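Local coordinates for C-type diheme-containing protein (PDB 6H5L), which binds two c-type hemes and probably relays electrons within a large reductase complex of an anammox bacterium, at residues Y184-F187 with T188-L191; G177-P180 with T181-Y184; P197-A200 with K201-S204; D205-R208 with W209-T212. One frame throughout, in Å; residues are numbered along the deposited sequence.

Contact 1. Residues Y184-F187 with T188-L191; sequences YLRF and TTGL. With HEC (heme c), chain K.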
# COMPACT_ATOMS: atom_id res chain seq x y z
N TYR B 184 -2.33 16.59 -39.83
CA TYR B 184 -2.39 17.92 -40.42
C TYR B 184 -3.14 17.91 -41.75
O TYR B 184 -3.87 18.86 -42.07
CB TYR B 184 -0.98 18.48 -40.61
CG TYR B 184 -0.91 19.74 -41.45
CD1 TYR B 184 -1.12 20.99 -40.87
CD2 TYR B 184 -0.65 19.68 -42.81
CE1 TYR B 184 -1.06 22.14 -41.63
CE2 TYR B 184 -0.59 20.83 -43.58
CZ TYR B 184 -0.79 22.06 -42.98
OH TYR B 184 -0.74 23.21 -43.74
N LEU B 185 -2.98 16.84 -42.53
CA LEU B 185 -3.69 16.73 -43.80
C LEU B 185 -5.20 16.68 -43.58
O LEU B 185 -5.95 17.32 -44.33
CB LEU B 185 -3.22 15.49 -44.56
CG LEU B 185 -2.03 15.66 -45.51
CD1 LEU B 185 -1.57 14.31 -46.03
CD2 LEU B 185 -2.41 16.58 -46.66
N ARG B 186 -5.65 15.93 -42.58
CA ARG B 186 -7.08 15.82 -42.31
C ARG B 186 -7.69 17.19 -42.00
O ARG B 186 -8.78 17.52 -42.49
CB ARG B 186 -7.33 14.86 -41.15
CG ARG B 186 -6.74 13.47 -41.34
CD ARG B 186 -7.45 12.67 -42.42
NE ARG B 186 -6.91 12.93 -43.76
CZ ARG B 186 -5.83 12.33 -44.25
NH1 ARG B 186 -5.17 11.44 -43.53
NH2 ARG B 186 -5.41 12.63 -45.48
N PHE B 187 -7.00 18.00 -41.19
CA PHE B 187 -7.51 19.32 -40.86
C PHE B 187 -7.43 20.28 -42.03
O PHE B 187 -8.18 21.26 -42.07
CB PHE B 187 -6.74 19.90 -39.67
CG PHE B 187 -6.76 19.03 -38.43
CD1 PHE B 187 -7.76 18.09 -38.25
CD2 PHE B 187 -5.79 19.16 -37.46
CE1 PHE B 187 -7.79 17.29 -37.12
CE2 PHE B 187 -5.81 18.38 -36.33
CZ PHE B 187 -6.81 17.44 -36.16
N THR B 188 -6.54 20.02 -43.00
CA THR B 188 -6.39 20.87 -44.16
C THR B 188 -7.29 20.46 -45.32
O THR B 188 -7.61 21.29 -46.18
CB THR B 188 -4.93 20.87 -44.62
OG1 THR B 188 -4.08 21.05 -43.48
CG2 THR B 188 -4.67 22.00 -45.61
N THR B 189 -7.74 19.20 -45.35
CA THR B 189 -8.55 18.70 -46.45
C THR B 189 -10.00 18.43 -46.08
O THR B 189 -10.87 18.54 -46.94
CB THR B 189 -7.95 17.41 -47.01
OG1 THR B 189 -7.89 16.42 -45.98
CG2 THR B 189 -6.56 17.66 -47.55
N GLY B 190 -10.28 18.09 -44.83
CA GLY B 190 -11.61 17.67 -44.44
C GLY B 190 -11.91 16.26 -44.90
O GLY B 190 -11.30 15.72 -45.83
N LEU B 191 -12.88 15.65 -44.23
CA LEU B 191 -13.28 14.27 -44.49
C LEU B 191 -14.61 14.29 -45.24
O LEU B 191 -15.67 14.48 -44.64
CB LEU B 191 -13.37 13.47 -43.19
CG LEU B 191 -12.05 12.93 -42.62
CD1 LEU B 191 -11.15 14.05 -42.11
CD2 LEU B 191 -12.32 11.91 -41.53
FE HEC K . -13.48 15.67 -35.79
CHA HEC K . -12.64 12.75 -37.38
CHB HEC K . -10.18 16.15 -34.96
CHC HEC K . -14.24 18.77 -34.52
CHD HEC K . -16.81 14.89 -35.93
NA HEC K . -11.72 14.67 -36.16
C1A HEC K . -11.62 13.41 -36.74
C2A HEC K . -10.26 12.94 -36.54
C3A HEC K . -9.59 13.88 -35.87
C4A HEC K . -10.49 14.98 -35.62
CMA HEC K . -8.10 13.81 -35.44
CAA HEC K . -9.71 11.57 -37.03
CBA HEC K . -8.84 11.76 -38.27
CGA HEC K . -8.35 10.42 -38.75
O1A HEC K . -8.80 9.38 -38.19
O2A HEC K . -7.52 10.38 -39.69
NB HEC K . -12.42 17.16 -34.83
C1B HEC K . -11.04 17.21 -34.75
C2B HEC K . -10.66 18.57 -34.42
C3B HEC K . -11.78 19.30 -34.29
C4B HEC K . -12.91 18.42 -34.55
CMB HEC K . -9.20 19.03 -34.22
CAB HEC K . -11.90 20.79 -33.93
CBB HEC K . -11.21 21.71 -34.96
NC HEC K . -15.20 16.64 -35.27
C1C HEC K . -15.30 17.95 -34.83
C2C HEC K . -16.70 18.34 -34.90
C3C HEC K . -17.41 17.23 -35.16
C4C HEC K . -16.48 16.16 -35.49
CMC HEC K . -17.25 19.67 -34.34
CAC HEC K . -18.95 17.14 -35.25
CBC HEC K . -19.48 17.95 -36.45
ND HEC K . -14.56 14.05 -36.53
C1D HEC K . -15.95 13.98 -36.51
C2D HEC K . -16.35 12.77 -37.20
C3D HEC K . -15.05 12.10 -37.65
C4D HEC K . -13.99 12.97 -37.19
CMD HEC K . -17.79 12.27 -37.43
CAD HEC K . -14.89 10.78 -38.44
CBD HEC K . -14.97 9.59 -37.48
CGD HEC K . -14.96 8.30 -38.25
O1D HEC K . -14.70 8.33 -39.48
O2D HEC K . -15.23 7.24 -37.63
O HOH W 1 -8.43 13.49 -45.73
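One helical turn apart, Tyr184 and Thr188 are brought together by their first torsions. In Thr188, OG1 stands beside its own backbone N (chi1 -46°) and faces back along the helix. The ring carbon CG of Tyr184 is anti to that residue's N (chi1 169°), which lays one ring face under the threonine hydroxyl. Thr188 OG1 sits 3.4 Å above the ring plane, over its centre. Thr188 OG1 also donates to Tyr184 O at 2.6 Å. Thr189 repeats the return bond one residue on. Its OG1 donates to Leu185 O at 2.7 Å, coming from above the carbonyl plane. Thr189 N donates to the same oxygen at 2.8 Å, so two donors grip Leu185 O. A water links Thr189 OG1 to Arg186: it accepts from Arg186 NE at 2.6 Å and donates to the hydroxyl. Arg186 also lays CD against Leu191 CD1 at 4.0 Å, the two side chains crossing at about a right angle. Phe187 turns to the heme, with CE1 3.4 Å from HEC CHB. Gly190 N closes the last turn on Arg186 O at 2.8 Å, and Gly190 then leaves the helix with positive phi. This is a helix C-terminal end lining a heme pocket of a cytochrome c domain, just ahead of the axial ligand Met196.

Contact 2. Residues G177-P180 with T181-Y184; sequences GNSP and TDVY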
# COMPACT_ATOMS: atom_id res chain seq x y z
N GLY B 177 -4.07 7.69 -40.84
CA GLY B 177 -2.65 7.58 -40.53
C GLY B 177 -2.34 8.35 -39.27
O GLY B 177 -2.94 9.39 -38.98
N ASN B 178 -1.37 7.84 -38.50
CA ASN B 178 -1.02 8.42 -37.21
C ASN B 178 0.17 9.36 -37.29
O ASN B 178 0.74 9.71 -36.25
CB ASN B 178 -0.74 7.31 -36.19
CG ASN B 178 0.35 6.35 -36.64
OD1 ASN B 178 1.06 6.60 -37.61
ND2 ASN B 178 0.48 5.24 -35.92
N SER B 179 0.57 9.78 -38.48
CA SER B 179 1.67 10.71 -38.62
C SER B 179 1.22 12.14 -38.34
O SER B 179 0.05 12.48 -38.55
CB SER B 179 2.26 10.63 -40.03
OG SER B 179 3.16 11.69 -40.29
N PRO B 180 2.12 12.99 -37.85
CA PRO B 180 1.76 14.42 -37.72
C PRO B 180 1.40 15.06 -39.04
O PRO B 180 0.54 15.95 -39.08
CB PRO B 180 3.03 15.04 -37.11
CG PRO B 180 3.73 13.91 -36.43
CD PRO B 180 3.44 12.69 -37.27
N THR B 181 2.02 14.62 -40.14
CA THR B 181 1.61 15.09 -41.47
C THR B 181 0.23 14.58 -41.83
O THR B 181 -0.57 15.30 -42.44
CB THR B 181 2.64 14.66 -42.52
OG1 THR B 181 3.93 15.20 -42.19
CG2 THR B 181 2.23 15.14 -43.90
N ASP B 182 -0.08 13.33 -41.45
CA ASP B 182 -1.39 12.76 -41.75
C ASP B 182 -2.50 13.53 -41.03
O ASP B 182 -3.52 13.87 -41.64
CB ASP B 182 -1.42 11.28 -41.36
CG ASP B 182 -0.47 10.44 -42.19
OD1 ASP B 182 0.02 10.95 -43.23
OD2 ASP B 182 -0.21 9.28 -41.81
N VAL B 183 -2.31 13.81 -39.74
CA VAL B 183 -3.33 14.53 -38.98
C VAL B 183 -3.46 15.96 -39.49
O VAL B 183 -4.57 16.50 -39.57
CB VAL B 183 -3.01 14.47 -37.48
CG1 VAL B 183 -3.98 15.33 -36.69
CG2 VAL B 183 -3.05 13.04 -36.98
N TYR B 184 -2.33 16.59 -39.83
CA TYR B 184 -2.39 17.92 -40.42
C TYR B 184 -3.14 17.91 -41.75
O TYR B 184 -3.87 18.86 -42.07
CB TYR B 184 -0.98 18.48 -40.61
CG TYR B 184 -0.91 19.74 -41.45
CD1 TYR B 184 -1.12 20.99 -40.87
CD2 TYR B 184 -0.65 19.68 -42.81
CE1 TYR B 184 -1.06 22.14 -41.63
CE2 TYR B 184 -0.59 20.83 -43.58
CZ TYR B 184 -0.79 22.06 -42.98
OH TYR B 184 -0.74 23.21 -43.74
O HOH W 2 5.29 12.17 -41.74
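Ser179 and Asp182 form a capping box at the start of helix 180-189. Two side-chain bonds define it. Ser179 OG accepts from Thr181 N at 3.1 Å, with an N-H...O angle of 139°. Asp182 OD2 reaches back to Ser179 N at 3.5 Å, a weak bond. The serine hydroxyl is placed for its part by chi1 168°, which sets OG beside the carbonyl carbon and over the first turn. An alanine here is likely to leave Thr181 N without its capping acceptor, and the first turn less firmly closed. One water adds to the polar group: it lies 2.6 Å from Ser179 OG and has a weak bond to Thr181 OG1.

Backbone bonds take over next. Val183 N donates to Ser179 O at 3.0 Å, and Tyr184 N to Pro180 O.

Other contacts are close packing without bonds. Asp182 OD2 lies 3.2 Å from Gly177 CA and 3.3 Å from Ser179 CB. Val183 CG2 rests 3.5 Å from Ser179 O.

The cap leads from the loop beyond Gly176, a heme-binding residue, into helix 180-189. Val183 and Pro180 touch Met216 of helix 205-217, and Val183 also meets Thr212 there. Across the subunit contact, Ser179 packs on Ser179 of the second subunit, another copy of this protein, and Asn178 on Pro120 of that subunit.

Contact 3. Residues P197-A200 with K201-S204; sequences PSFA and KELS. With HEC (heme c), chain K.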
# COMPACT_ATOMS: atom_id res chain seq x y z
N PRO B 197 -15.45 18.65 -40.99
CA PRO B 197 -15.19 19.50 -42.16
C PRO B 197 -13.71 19.80 -42.34
O PRO B 197 -12.86 19.31 -41.60
CB PRO B 197 -15.98 20.77 -41.82
CG PRO B 197 -15.83 20.87 -40.33
CD PRO B 197 -15.74 19.45 -39.79
N SER B 198 -13.40 20.62 -43.34
CA SER B 198 -12.05 21.14 -43.53
C SER B 198 -11.90 22.44 -42.75
O SER B 198 -12.81 23.27 -42.70
CB SER B 198 -11.76 21.38 -45.01
OG SER B 198 -10.48 21.96 -45.19
N PHE B 199 -10.73 22.61 -42.14
CA PHE B 199 -10.39 23.84 -41.45
C PHE B 199 -9.29 24.61 -42.17
O PHE B 199 -8.59 25.42 -41.56
CB PHE B 199 -9.98 23.54 -40.00
CG PHE B 199 -11.06 22.85 -39.22
CD1 PHE B 199 -12.03 23.59 -38.57
CD2 PHE B 199 -11.12 21.47 -39.14
CE1 PHE B 199 -13.04 22.97 -37.85
CE2 PHE B 199 -12.12 20.84 -38.43
CZ PHE B 199 -13.08 21.59 -37.79
N ALA B 200 -9.12 24.36 -43.48
CA ALA B 200 -8.15 25.11 -44.27
C ALA B 200 -8.51 26.58 -44.34
O ALA B 200 -7.64 27.43 -44.56
CB ALA B 200 -8.06 24.52 -45.67
N LYS B 201 -9.79 26.91 -44.19
CA LYS B 201 -10.23 28.29 -44.30
C LYS B 201 -10.34 28.97 -42.94
O LYS B 201 -10.05 30.17 -42.83
CB LYS B 201 -11.57 28.36 -45.05
CG LYS B 201 -11.46 28.93 -46.44
CD LYS B 201 -12.59 28.46 -47.34
CE LYS B 201 -12.06 27.58 -48.46
NZ LYS B 201 -13.04 27.45 -49.58
N GLU B 202 -10.76 28.24 -41.91
CA GLU B 202 -10.88 28.83 -40.58
C GLU B 202 -9.53 29.08 -39.93
O GLU B 202 -9.42 29.97 -39.08
CB GLU B 202 -11.73 27.93 -39.68
CG GLU B 202 -13.22 27.97 -39.97
CD GLU B 202 -13.62 27.06 -41.11
OE1 GLU B 202 -12.72 26.49 -41.76
OE2 GLU B 202 -14.84 26.92 -41.35
N LEU B 203 -8.51 28.33 -40.31
CA LEU B 203 -7.20 28.40 -39.67
C LEU B 203 -6.10 28.51 -40.71
O LEU B 203 -6.24 28.03 -41.84
CB LEU B 203 -6.95 27.17 -38.79
CG LEU B 203 -8.00 26.87 -37.71
CD1 LEU B 203 -7.71 25.54 -37.04
CD2 LEU B 203 -8.05 27.99 -36.69
N SER B 204 -5.00 29.14 -40.32
CA SER B 204 -3.82 29.23 -41.16
C SER B 204 -3.04 27.91 -41.11
O SER B 204 -3.36 27.00 -40.35
CB SER B 204 -2.94 30.40 -40.74
OG SER B 204 -2.46 30.22 -39.41
FE HEC K . -13.48 15.67 -35.79
CHA HEC K . -12.64 12.75 -37.38
CHB HEC K . -10.18 16.15 -34.96
CHC HEC K . -14.24 18.77 -34.52
CHD HEC K . -16.81 14.89 -35.93
NA HEC K . -11.72 14.67 -36.16
C1A HEC K . -11.62 13.41 -36.74
C2A HEC K . -10.26 12.94 -36.54
C3A HEC K . -9.59 13.88 -35.87
C4A HEC K . -10.49 14.98 -35.62
CMA HEC K . -8.10 13.81 -35.44
CAA HEC K . -9.71 11.57 -37.03
CBA HEC K . -8.84 11.76 -38.27
CGA HEC K . -8.35 10.42 -38.75
O1A HEC K . -8.80 9.38 -38.19
O2A HEC K . -7.52 10.38 -39.69
NB HEC K . -12.42 17.16 -34.83
C1B HEC K . -11.04 17.21 -34.75
C2B HEC K . -10.66 18.57 -34.42
C3B HEC K . -11.78 19.30 -34.29
C4B HEC K . -12.91 18.42 -34.55
CMB HEC K . -9.20 19.03 -34.22
CAB HEC K . -11.90 20.79 -33.93
CBB HEC K . -11.21 21.71 -34.96
NC HEC K . -15.20 16.64 -35.27
C1C HEC K . -15.30 17.95 -34.83
C2C HEC K . -16.70 18.34 -34.90
C3C HEC K . -17.41 17.23 -35.16
C4C HEC K . -16.48 16.16 -35.49
CMC HEC K . -17.25 19.67 -34.34
CAC HEC K . -18.95 17.14 -35.25
CBC HEC K . -19.48 17.95 -36.45
ND HEC K . -14.56 14.05 -36.53
C1D HEC K . -15.95 13.98 -36.51
C2D HEC K . -16.35 12.77 -37.20
C3D HEC K . -15.05 12.10 -37.65
C4D HEC K . -13.99 12.97 -37.19
CMD HEC K . -17.79 12.27 -37.43
CAD HEC K . -14.89 10.78 -38.44
CBD HEC K . -14.97 9.59 -37.48
CGD HEC K . -14.96 8.30 -38.25
O1D HEC K . -14.70 8.33 -39.48
O2D HEC K . -15.23 7.24 -37.63
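Phe199 and Leu203 are joined through the backbone, in a loop with no regular helix or strand. Leu203 N donates to Phe199 O at 3.2 Å, and the N-H...O angle is 141°. The bond closes a turn spanning Ala200, Lys201 and Glu202. An ST turn overlaps its start: Ser198 OG accepts from Ala200 N at 3.2 Å. The loop follows Met196, the axial ligand of the heme iron, in this cytochrome c domain, and it leads to Ser204, the N-cap of helix 205-217. Phe199 carries the side-chain contact. With CG anti to the carbonyl carbon (chi1 -59°), the ring is carried to HEC CBB and presents one face to it. HEC CBB sits 3.4 Å above the Phe199 ring plane, offset toward the rim. A serine in place of this phenylalanine would probably leave a gap beside HEC CBB, the substituent the ring face covers. Leu203 CD1 lies 4.2 Å from Phe199 CB. Glu202, bent at chi2, brings its carboxylate back over the loop, with OE1 3.5 Å from Phe199 CA. Leu136 touches both Phe199 and Leu203, and Leu203 also packs on Leu211 of helix 205-217.

Contact 4. Residues D205-R208 with W209-T212; sequences DDER and WYLT. With HEC (heme c), chain K.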
# COMPACT_ATOMS: atom_id res chain seq x y z
N ASP B 205 -2.00 27.83 -41.94
CA ASP B 205 -1.14 26.65 -41.92
C ASP B 205 -0.50 26.45 -40.55
O ASP B 205 -0.46 25.33 -40.04
CB ASP B 205 -0.06 26.77 -43.00
CG ASP B 205 -0.59 26.52 -44.39
OD1 ASP B 205 -1.78 26.18 -44.53
OD2 ASP B 205 0.19 26.65 -45.36
N ASP B 206 -0.03 27.53 -39.94
CA ASP B 206 0.63 27.42 -38.64
C ASP B 206 -0.36 27.00 -37.55
O ASP B 206 -0.01 26.21 -36.67
CB ASP B 206 1.31 28.74 -38.27
CG ASP B 206 2.45 29.08 -39.20
OD1 ASP B 206 2.23 29.13 -40.43
OD2 ASP B 206 3.58 29.31 -38.70
N GLU B 207 -1.59 27.52 -37.60
CA GLU B 207 -2.56 27.20 -36.57
C GLU B 207 -3.00 25.75 -36.62
O GLU B 207 -3.32 25.16 -35.58
CB GLU B 207 -3.77 28.13 -36.68
CG GLU B 207 -3.46 29.59 -36.40
CD GLU B 207 -4.66 30.49 -36.57
OE1 GLU B 207 -5.37 30.73 -35.57
OE2 GLU B 207 -4.90 30.94 -37.71
N ARG B 208 -3.02 25.14 -37.81
CA ARG B 208 -3.36 23.73 -37.91
C ARG B 208 -2.21 22.83 -37.48
O ARG B 208 -2.46 21.68 -37.10
CB ARG B 208 -3.79 23.39 -39.34
CG ARG B 208 -5.10 24.05 -39.75
CD ARG B 208 -5.62 23.52 -41.07
NE ARG B 208 -4.64 23.68 -42.14
CZ ARG B 208 -4.47 24.80 -42.83
NH1 ARG B 208 -5.20 25.87 -42.56
NH2 ARG B 208 -3.55 24.86 -43.79
N TRP B 209 -0.97 23.32 -37.52
CA TRP B 209 0.12 22.59 -36.88
C TRP B 209 0.04 22.71 -35.36
O TRP B 209 0.31 21.74 -34.64
CB TRP B 209 1.47 23.09 -37.38
CG TRP B 209 1.81 22.63 -38.77
CD1 TRP B 209 1.90 23.41 -39.89
CD2 TRP B 209 2.09 21.29 -39.19
NE1 TRP B 209 2.22 22.64 -40.98
CE2 TRP B 209 2.35 21.33 -40.58
CE3 TRP B 209 2.16 20.06 -38.53
CZ2 TRP B 209 2.66 20.19 -41.32
CZ3 TRP B 209 2.47 18.93 -39.27
CH2 TRP B 209 2.72 19.00 -40.64
N TYR B 210 -0.33 23.89 -34.85
CA TYR B 210 -0.63 24.03 -33.43
C TYR B 210 -1.72 23.04 -33.02
O TYR B 210 -1.58 22.32 -32.02
CB TYR B 210 -1.09 25.45 -33.11
CG TYR B 210 -0.15 26.57 -33.50
CD1 TYR B 210 1.20 26.34 -33.73
CD2 TYR B 210 -0.62 27.87 -33.63
CE1 TYR B 210 2.05 27.38 -34.10
CE2 TYR B 210 0.22 28.91 -33.99
CZ TYR B 210 1.55 28.66 -34.22
OH TYR B 210 2.39 29.69 -34.58
N LEU B 211 -2.81 23.00 -33.78
CA LEU B 211 -3.91 22.09 -33.48
C LEU B 211 -3.47 20.64 -33.57
O LEU B 211 -3.84 19.81 -32.73
CB LEU B 211 -5.07 22.37 -34.43
CG LEU B 211 -6.34 21.53 -34.29
CD1 LEU B 211 -7.01 21.78 -32.94
CD2 LEU B 211 -7.30 21.84 -35.43
N THR B 212 -2.67 20.31 -34.59
CA THR B 212 -2.16 18.95 -34.72
C THR B 212 -1.33 18.56 -33.50
O THR B 212 -1.47 17.45 -32.98
CB THR B 212 -1.32 18.82 -36.00
OG1 THR B 212 -2.17 18.97 -37.14
CG2 THR B 212 -0.63 17.47 -36.05
FE HEC K . -13.48 15.67 -35.79
CHA HEC K . -12.64 12.75 -37.38
CHB HEC K . -10.18 16.15 -34.96
CHC HEC K . -14.24 18.77 -34.52
CHD HEC K . -16.81 14.89 -35.93
NA HEC K . -11.72 14.67 -36.16
C1A HEC K . -11.62 13.41 -36.74
C2A HEC K . -10.26 12.94 -36.54
C3A HEC K . -9.59 13.88 -35.87
C4A HEC K . -10.49 14.98 -35.62
CMA HEC K . -8.10 13.81 -35.44
CAA HEC K . -9.71 11.57 -37.03
CBA HEC K . -8.84 11.76 -38.27
CGA HEC K . -8.35 10.42 -38.75
O1A HEC K . -8.80 9.38 -38.19
O2A HEC K . -7.52 10.38 -39.69
NB HEC K . -12.42 17.16 -34.83
C1B HEC K . -11.04 17.21 -34.75
C2B HEC K . -10.66 18.57 -34.42
C3B HEC K . -11.78 19.30 -34.29
C4B HEC K . -12.91 18.42 -34.55
CMB HEC K . -9.20 19.03 -34.22
CAB HEC K . -11.90 20.79 -33.93
CBB HEC K . -11.21 21.71 -34.96
NC HEC K . -15.20 16.64 -35.27
C1C HEC K . -15.30 17.95 -34.83
C2C HEC K . -16.70 18.34 -34.90
C3C HEC K . -17.41 17.23 -35.16
C4C HEC K . -16.48 16.16 -35.49
CMC HEC K . -17.25 19.67 -34.34
CAC HEC K . -18.95 17.14 -35.25
CBC HEC K . -19.48 17.95 -36.45
ND HEC K . -14.56 14.05 -36.53
C1D HEC K . -15.95 13.98 -36.51
C2D HEC K . -16.35 12.77 -37.20
C3D HEC K . -15.05 12.10 -37.65
C4D HEC K . -13.99 12.97 -37.19
CMD HEC K . -17.79 12.27 -37.43
CAD HEC K . -14.89 10.78 -38.44
CBD HEC K . -14.97 9.59 -37.48
CGD HEC K . -14.96 8.30 -38.25
O1D HEC K . -14.70 8.33 -39.48
O2D HEC K . -15.23 7.24 -37.63
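Arg208 O accepts twice from Thr212. Thr212 OG1 donates to Arg208 O at 2.7 Å, and Thr212 N donates to the same oxygen at 2.9 Å. The hydroxyl is aimed there by chi1 -66°, which keeps OG1 beside the backbone N. The other helical bonds are regular. Trp209 N donates to Asp205 O, Tyr210 N to Asp206 O and Leu211 N to Glu207 O. Asp206 O takes a second, weak bond from Trp209 N. It also lies against a face of the Tyr210 ring, 3.1 Å above its plane and offset toward the rim. The Arg208 guanidinium reaches helix 180-189. Arg208 NE bonds to Thr188 OG1 there, while the place of NH2 is less sure and its bond to Tyr184 OH is doubtful. Glu207 OE2 pairs with Ser204 OG just before the helix. Leu211 turns to the heme, with CD2 3.6 Å from HEC CMB. Helix 205-217 packs against two other helices. Trp209 stacks on Tyr184 of helix 180-189, where Leu211 and Thr212 touch Phe187. Tyr210 packs on Thr124 and Ala127 of helix 122-135, and Leu211 on Tyr132.

Overall arrangement
Along the chain, contact 2 comes first and starts helix 180-189. Contact 1 follows on the same helix, shares Tyr184 with it and ends the helix. Contact 3 then turns the loop after Met196, and contact 4 opens helix 205-217 directly behind it. All four are local, and none encloses another: contacts 1 and 2 overlap, the others run in series. The ties between them are longer in range. Phe187 O probably accepts from Phe199 N at 2.9 Å, joining contacts 1 and 3. Arg208 binds contact 4 to contact 1. Contacts 1, 3 and 4 all touch one heme, so two helices and their connecting loop line part of one heme pocket.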